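Local coordinates for alginate lyase, family PL7 (Zobellia galactanivorans, PDB 4BE3), which cleaves the brown-algal polysaccharide alginate as an exolytic lyase of family PL7, at residues 247-250 with 251-254; 227-230 with 231-234; 220-223 with 224-228. All blocks are in the same frame, centred on the assembly; numbering follows the deposited sequence.

Interaction 1 of 3, residues 247-250 with 251-254; sequences NAYA and GEIQ
The backbone N-H of Glu-252 reaches back over three residues to Tyr-249 O, with N and O 3.0 Å apart and an N-H...O angle of 159°. This bond closes a type II beta turn from Tyr-249 to Glu-252, which follows directly on a type II' turn in which Ala-250 N binds Asn-247 O at 2.7 Å. The two turns share Tyr-249 and Ala-250, so the chain reverses twice in six residues. Gly-251 takes the third place of the second turn with a positive phi of 76°.

Beside this turn, the planes of the Tyr-249 ring and the Glu-252 carboxylate are nearly perpendicular. Oxygen OE1 of Glu-252 comes in near the plane of the ring, at its edge, 3.5 Å from Tyr-249 CD1 and 3.7 Å from Tyr-249 CE1, where the slightly positive ring hydrogens probably make a modest electrostatic fit. Glu-252 gets there by an extended chain whose CG lies opposite the backbone N (chi1 -154°). Its firmer partner is Ser-112 OG, which binds the same OE1, while the Tyr-249 hydroxyl is held by Glu-141 O; both ends are therefore fixed.

After the two overlapping turns, one residue, Ile-253, leads into strand 254-258, which pairs with strands 65-70 and 104-112 in the antiparallel sheet of this jelly-roll lyase. A backbone bond from Tyr-249 to Leu-216 ties the first turn to the chain just past strand 210-215. Glu-77 binds Gly-251 N from a loop, Glu-114 OE2 takes the N-H of Ile-253, and the side chain of Ile-253 packs on Glu-77 of the second subunit.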
loop_
_atom_site.group_PDB
_atom_site.type_symbol
_atom_site.label_atom_id
_atom_site.label_comp_id
_atom_site.label_asym_id
_atom_site.label_seq_id
_atom_site.Cartn_x
_atom_site.Cartn_y
_atom_site.Cartn_z
ATOM N N ASN A 247 2.356 -21.418 0.087
ATOM C CA ASN A 247 1.634 -20.136 0.323
ATOM C C ASN A 247 1.754 -19.175 -0.823
ATOM O O ASN A 247 1.482 -17.935 -0.685
ATOM C CB ASN A 247 2.105 -19.449 1.583
ATOM C CG ASN A 247 1.812 -20.314 2.844
ATOM O OD1 ASN A 247 2.689 -20.443 3.673
ATOM N ND2 ASN A 247 0.604 -20.950 2.941
ATOM N N ALA A 248 2.118 -19.749 -1.993
ATOM C CA ALA A 248 2.161 -18.959 -3.232
ATOM C C ALA A 248 2.844 -17.593 -3.021
ATOM O O ALA A 248 4.058 -17.515 -2.764
ATOM C CB ALA A 248 0.737 -18.788 -3.851
ATOM N N TYR A 249 2.127 -16.475 -3.275
ATOM C CA TYR A 249 2.825 -15.193 -3.246
ATOM C C TYR A 249 2.494 -14.494 -1.851
ATOM O O TYR A 249 2.632 -13.281 -1.785
ATOM C CB TYR A 249 2.240 -14.300 -4.342
ATOM C CG TYR A 249 2.818 -14.733 -5.718
ATOM C CD1 TYR A 249 4.100 -14.273 -6.086
ATOM C CD2 TYR A 249 2.171 -15.660 -6.531
ATOM C CE1 TYR A 249 4.666 -14.599 -7.297
ATOM C CE2 TYR A 249 2.736 -15.986 -7.791
ATOM C CZ TYR A 249 3.927 -15.470 -8.134
ATOM O OH TYR A 249 4.564 -15.767 -9.319
ATOM N N ALA A 250 1.873 -15.246 -0.904
ATOM C CA ALA A 250 1.620 -14.589 0.487
ATOM C C ALA A 250 2.855 -13.802 0.961
ATOM O O ALA A 250 3.994 -14.331 0.897
ATOM C CB ALA A 250 1.266 -15.662 1.467
ATOM N N GLY A 251 2.668 -12.494 1.278
ATOM C CA GLY A 251 3.707 -11.699 1.890
ATOM C C GLY A 251 4.807 -11.267 0.938
ATOM O O GLY A 251 5.816 -10.676 1.322
ATOM N N GLU A 252 4.661 -11.591 -0.334
ATOM C CA GLU A 252 5.716 -11.225 -1.313
ATOM C C GLU A 252 5.404 -9.873 -1.920
ATOM O O GLU A 252 4.278 -9.620 -2.545
ATOM C CB GLU A 252 5.865 -12.310 -2.468
ATOM C CG GLU A 252 7.321 -12.189 -2.956
ATOM C CD GLU A 252 7.698 -13.346 -3.779
ATOM O OE1 GLU A 252 7.335 -13.282 -5.034
ATOM O OE2 GLU A 252 8.254 -14.326 -3.227
ATOM N N ILE A 253 6.386 -8.965 -1.864
ATOM C CA ILE A 253 6.068 -7.599 -2.325
ATOM C C ILE A 253 5.935 -7.543 -3.850
ATOM O O ILE A 253 6.745 -8.117 -4.563
ATOM C CB ILE A 253 7.164 -6.639 -1.913
ATOM C CG1 ILE A 253 7.086 -6.503 -0.295
ATOM C CG2 ILE A 253 7.001 -5.228 -2.487
ATOM C CD1 ILE A 253 8.412 -5.966 0.316
ATOM N N GLN A 254 4.900 -6.845 -4.300
ATOM C CA GLN A 254 4.668 -6.698 -5.779
ATOM C C GLN A 254 4.067 -5.429 -6.176
ATOM O O GLN A 254 3.887 -4.522 -5.308
ATOM C CB GLN A 254 3.756 -7.690 -6.198
ATOM C CG GLN A 254 2.534 -7.788 -5.498
ATOM C CD GLN A 254 2.441 -9.318 -5.510
ATOM O OE1 GLN A 254 3.522 -10.171 -5.473
ATOM N NE2 GLN A 254 1.228 -9.704 -5.778
#

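Interaction 2 of 3, residues 227-230 with 231-234; sequences IPQQ and IKTL
From Ile-227 to Leu-234 the chain passes from a loop into a short helix of under two turns, with Pro-228 as N-cap. Pro-228 O takes two N-H groups: Ile-231 N at 2.9 Å, bent to 134°, and Lys-232 N at 3.3 Å, straighter but weak. The i to i+4 bonds then shorten, Thr-233 N to Gln-229 O at 2.9 Å and Leu-234 N to Gln-230 O at 2.8 Å.

Ile-231 carries the apolar side. Its CB presses against Ile-227 CG2 at 3.4 Å, tighter than ordinary van der Waals contact, the two side chains crossing at about a right angle. Its CG1 runs alongside the proline ring and meets Pro-228 CD at 3.7 Å; the branch comes there because CG1 lies opposite the carbonyl carbon (chi1 -60°), back toward the start of the helix. The short helix 229-234 thus lays Ile-231 and Pro-228 against Trp-152 and Tyr-154, at the beginning of strand 153-157 of the jelly roll. With an alanine here, CG1, CG2 and CD1 are gone, and the contact with Pro-228 CD and part of the packing on Trp-152 and Tyr-154 would probably be lost.

On the solvent side a water bridges consecutive turns, accepting from Gln-229 NE2 at 2.7 Å and lying 2.6 Å from Thr-233 OG1.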
loop_
_atom_site.group_PDB
_atom_site.type_symbol
_atom_site.label_atom_id
_atom_site.label_comp_id
_atom_site.label_asym_id
_atom_site.label_seq_id
_atom_site.Cartn_x
_atom_site.Cartn_y
_atom_site.Cartn_z
ATOM N N ILE A 227 0.232 -30.419 -11.427
ATOM C CA ILE A 227 0.576 -29.597 -12.594
ATOM C C ILE A 227 -0.464 -29.783 -13.682
ATOM O O ILE A 227 -0.734 -30.927 -14.093
ATOM C CB ILE A 227 1.981 -29.986 -13.076
ATOM C CG1 ILE A 227 3.001 -29.841 -11.950
ATOM C CG2 ILE A 227 2.347 -29.308 -14.439
ATOM C CD1 ILE A 227 4.427 -30.161 -12.362
ATOM N N PRO A 228 -1.078 -28.731 -14.187
ATOM C CA PRO A 228 -2.083 -28.985 -15.240
ATOM C C PRO A 228 -1.539 -29.701 -16.525
ATOM O O PRO A 228 -0.400 -29.540 -16.940
ATOM C CB PRO A 228 -2.539 -27.563 -15.633
ATOM C CG PRO A 228 -2.268 -26.713 -14.427
ATOM C CD PRO A 228 -1.000 -27.309 -13.809
ATOM N N GLN A 229 -2.406 -30.459 -17.187
ATOM C CA GLN A 229 -1.970 -30.996 -18.495
ATOM C C GLN A 229 -1.493 -29.976 -19.470
ATOM O O GLN A 229 -0.597 -30.272 -20.323
ATOM C CB GLN A 229 -3.158 -31.805 -19.114
ATOM C CG GLN A 229 -2.680 -32.803 -20.256
ATOM C CD GLN A 229 -1.801 -34.011 -19.741
ATOM O OE1 GLN A 229 -1.830 -34.335 -18.564
ATOM N NE2 GLN A 229 -0.959 -34.652 -20.644
ATOM N N GLN A 230 -2.007 -28.702 -19.412
ATOM C CA GLN A 230 -1.559 -27.712 -20.314
ATOM C C GLN A 230 -0.054 -27.512 -20.166
ATOM O O GLN A 230 0.590 -27.263 -21.201
ATOM C CB GLN A 230 -2.248 -26.329 -19.997
ATOM C CG GLN A 230 -1.716 -25.231 -20.978
ATOM C CD GLN A 230 -2.276 -23.848 -20.529
ATOM O OE1 GLN A 230 -3.552 -23.508 -20.742
ATOM N NE2 GLN A 230 -1.465 -23.167 -19.787
ATOM N N ILE A 231 0.428 -27.594 -18.929
ATOM C CA ILE A 231 1.894 -27.317 -18.665
ATOM C C ILE A 231 2.686 -28.531 -19.255
ATOM O O ILE A 231 3.623 -28.368 -19.971
ATOM C CB ILE A 231 2.211 -27.293 -17.194
ATOM C CG1 ILE A 231 1.407 -26.186 -16.434
ATOM C CG2 ILE A 231 3.734 -27.169 -16.988
ATOM C CD1 ILE A 231 1.250 -24.979 -17.201
ATOM N N LYS A 232 2.189 -29.742 -18.989
ATOM C CA LYS A 232 2.959 -30.977 -19.479
ATOM C C LYS A 232 3.074 -30.850 -20.968
ATOM O O LYS A 232 4.154 -31.190 -21.574
ATOM C CB LYS A 232 2.149 -32.236 -19.190
ATOM C CG LYS A 232 1.759 -32.207 -17.724
ATOM C CD LYS A 232 2.622 -32.944 -16.717
ATOM C CE LYS A 232 1.672 -33.900 -15.951
ATOM N NZ LYS A 232 2.363 -35.098 -15.308
ATOM N N THR A 233 1.968 -30.465 -21.652
ATOM C CA THR A 233 1.949 -30.350 -23.088
ATOM C C THR A 233 2.810 -29.150 -23.582
ATOM O O THR A 233 3.676 -29.312 -24.478
ATOM C CB THR A 233 0.491 -30.138 -23.594
ATOM O OG1 THR A 233 -0.170 -31.388 -23.307
ATOM C CG2 THR A 233 0.494 -30.013 -25.214
ATOM N N LEU A 234 2.504 -27.958 -23.097
ATOM C CA LEU A 234 3.167 -26.802 -23.766
ATOM C C LEU A 234 4.701 -26.788 -23.402
ATOM O O LEU A 234 5.505 -26.340 -24.245
ATOM C CB LEU A 234 2.542 -25.575 -23.207
ATOM C CG LEU A 234 2.968 -24.252 -23.924
ATOM C CD1 LEU A 234 2.743 -24.486 -25.454
ATOM C CD2 LEU A 234 2.074 -23.157 -23.409
HETATM O O HOH W 1 -0.517 -34.005 -23.199
#

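Interaction 3 of 3, residues 220-223 with 224-228; sequences NFTK and KSDIP
Asp-226 and Lys-223 hold each other through backbone and side chain. Asp-226 N donates to Lys-223 O at 2.8 Å, and this closes the 3-10 turn of residues 224-226. In return the aspartate swings its carboxylate back over the turn: CG lies anti to the carbonyl carbon, beside the backbone N (chi1 -66°), which turns the carboxylate to Lys-223 N, where OD2 of Asp-226 makes a weak bond of 3.4 Å. The same oxygen lies against the lysine chain, 3.3 Å from Lys-223 CG, and makes a long salt bridge of 3.7 Å to Lys-223 NZ. The lysine is bent at every torsion beyond its CG, which curls the ammonium group back toward the carboxylate. Thr-222 N, buried close by, has no hydrogen-bond partner.

Side-chain acceptance of the N-H of the residue that opens the turn resembles one half of a capping box, here at a single 3-10 turn in the loop between strand 210-215 and helix 229-234. Ile-227 N adds a further turn bond to Lys-224 O.

Phe-221 packs nearby. Its side chain crosses that of Pro-228 at about a right angle, CE1 3.6 Å from Pro-228 CD, and Asp-226 O approaches the ring edge near its plane, 3.4 Å from Phe-221 CD1. Over the centre of one face lies Asn-220 CB, 3.9 Å above the plane. In the next shell, Trp-152 meets the Phe-221 ring edge-to-face, Ser-219 OG binds Phe-221 N, and a backbone bond ties Phe-221 to Glu-244.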
loop_
_atom_site.group_PDB
_atom_site.type_symbol
_atom_site.label_atom_id
_atom_site.label_comp_id
_atom_site.label_asym_id
_atom_site.label_seq_id
_atom_site.Cartn_x
_atom_site.Cartn_y
_atom_site.Cartn_z
ATOM N N ASN A 220 -2.533 -23.894 -5.595
ATOM C CA ASN A 220 -3.192 -25.063 -6.133
ATOM C C ASN A 220 -2.179 -26.045 -6.701
ATOM O O ASN A 220 -2.594 -27.101 -7.275
ATOM C CB ASN A 220 -4.060 -24.645 -7.396
ATOM C CG ASN A 220 -5.355 -23.853 -7.056
ATOM O OD1 ASN A 220 -5.965 -24.069 -5.978
ATOM N ND2 ASN A 220 -5.795 -22.904 -7.994
ATOM N N PHE A 221 -0.882 -25.707 -6.636
ATOM C CA PHE A 221 0.114 -26.432 -7.444
ATOM C C PHE A 221 1.269 -26.968 -6.597
ATOM O O PHE A 221 2.422 -26.776 -6.988
ATOM C CB PHE A 221 0.645 -25.505 -8.619
ATOM C CG PHE A 221 -0.455 -25.014 -9.510
ATOM C CD1 PHE A 221 -1.362 -25.928 -10.135
ATOM C CD2 PHE A 221 -0.633 -23.669 -9.732
ATOM C CE1 PHE A 221 -2.376 -25.478 -10.985
ATOM C CE2 PHE A 221 -1.639 -23.191 -10.623
ATOM C CZ PHE A 221 -2.518 -24.075 -11.224
ATOM N N THR A 222 0.967 -27.623 -5.475
ATOM C CA THR A 222 2.048 -27.873 -4.471
ATOM C C THR A 222 2.689 -29.250 -4.718
ATOM O O THR A 222 3.682 -29.563 -4.079
ATOM C CB THR A 222 1.524 -27.773 -3.043
ATOM O OG1 THR A 222 0.507 -28.773 -2.897
ATOM C CG2 THR A 222 0.771 -26.422 -2.838
ATOM N N LYS A 223 2.136 -30.057 -5.649
ATOM C CA LYS A 223 2.851 -31.306 -6.054
ATOM C C LYS A 223 2.739 -31.674 -7.487
ATOM O O LYS A 223 1.877 -31.112 -8.233
ATOM C CB LYS A 223 2.434 -32.479 -5.200
ATOM C CG LYS A 223 1.016 -32.486 -4.730
ATOM C CD LYS A 223 1.091 -32.571 -3.179
ATOM C CE LYS A 223 -0.051 -33.402 -2.587
ATOM N NZ LYS A 223 -1.109 -33.394 -3.664
ATOM N N LYS A 224 3.567 -32.641 -7.904
ATOM C CA LYS A 224 3.649 -32.958 -9.347
ATOM C C LYS A 224 2.305 -33.336 -9.941
ATOM O O LYS A 224 1.997 -32.926 -11.072
ATOM C CB LYS A 224 4.673 -34.036 -9.630
ATOM C CG LYS A 224 6.075 -33.556 -9.328
ATOM C CD LYS A 224 6.756 -33.004 -10.573
ATOM C CE LYS A 224 8.074 -32.352 -10.168
ATOM N NZ LYS A 224 8.805 -33.292 -9.273
ATOM N N SER A 225 1.466 -34.023 -9.160
ATOM C CA SER A 225 0.165 -34.487 -9.644
ATOM C C SER A 225 -0.884 -33.365 -9.796
ATOM O O SER A 225 -2.003 -33.571 -10.308
ATOM C CB SER A 225 -0.361 -35.603 -8.773
ATOM O OG SER A 225 -0.293 -35.184 -7.449
ATOM N N ASP A 226 -0.524 -32.182 -9.309
ATOM C CA ASP A 226 -1.297 -30.970 -9.552
ATOM C C ASP A 226 -0.871 -30.118 -10.760
ATOM O O ASP A 226 -1.589 -29.192 -11.116
ATOM C CB ASP A 226 -1.207 -30.024 -8.334
ATOM C CG ASP A 226 -1.869 -30.584 -7.078
ATOM O OD1 ASP A 226 -2.985 -31.114 -7.157
ATOM O OD2 ASP A 226 -1.242 -30.469 -5.998
ATOM N N ILE A 227 0.232 -30.419 -11.427
ATOM C CA ILE A 227 0.576 -29.597 -12.594
ATOM C C ILE A 227 -0.464 -29.783 -13.682
ATOM O O ILE A 227 -0.734 -30.927 -14.093
ATOM C CB ILE A 227 1.981 -29.986 -13.076
ATOM C CG1 ILE A 227 3.001 -29.841 -11.950
ATOM C CG2 ILE A 227 2.347 -29.308 -14.439
ATOM C CD1 ILE A 227 4.427 -30.161 -12.362
ATOM N N PRO A 228 -1.078 -28.731 -14.187
ATOM C CA PRO A 228 -2.083 -28.985 -15.240
ATOM C C PRO A 228 -1.539 -29.701 -16.525
ATOM O O PRO A 228 -0.400 -29.540 -16.940
ATOM C CB PRO A 228 -2.539 -27.563 -15.633
ATOM C CG PRO A 228 -2.268 -26.713 -14.427
ATOM C CD PRO A 228 -1.000 -27.309 -13.809
#

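In the fold
Along the chain the order is interaction 3, interaction 2, interaction 1. Interactions 3 and 2 form one run: they share Ile-227 and Pro-228, their centres are about 10 Å apart, and the 3-10 turn of the first leads straight into the helix of the second, both resting on Trp-152. Interaction 1 comes later, its centre about 18 Å from that of interaction 3 and 24 Å from that of interaction 2, without touching either. Interaction 1 lies close to the pocket: the side chain of Gln-254 is about 10 Å from the bound meso-tartaric acid, whose pocket includes Tyr-255 and Lys-257 of the strand that interaction 1 introduces.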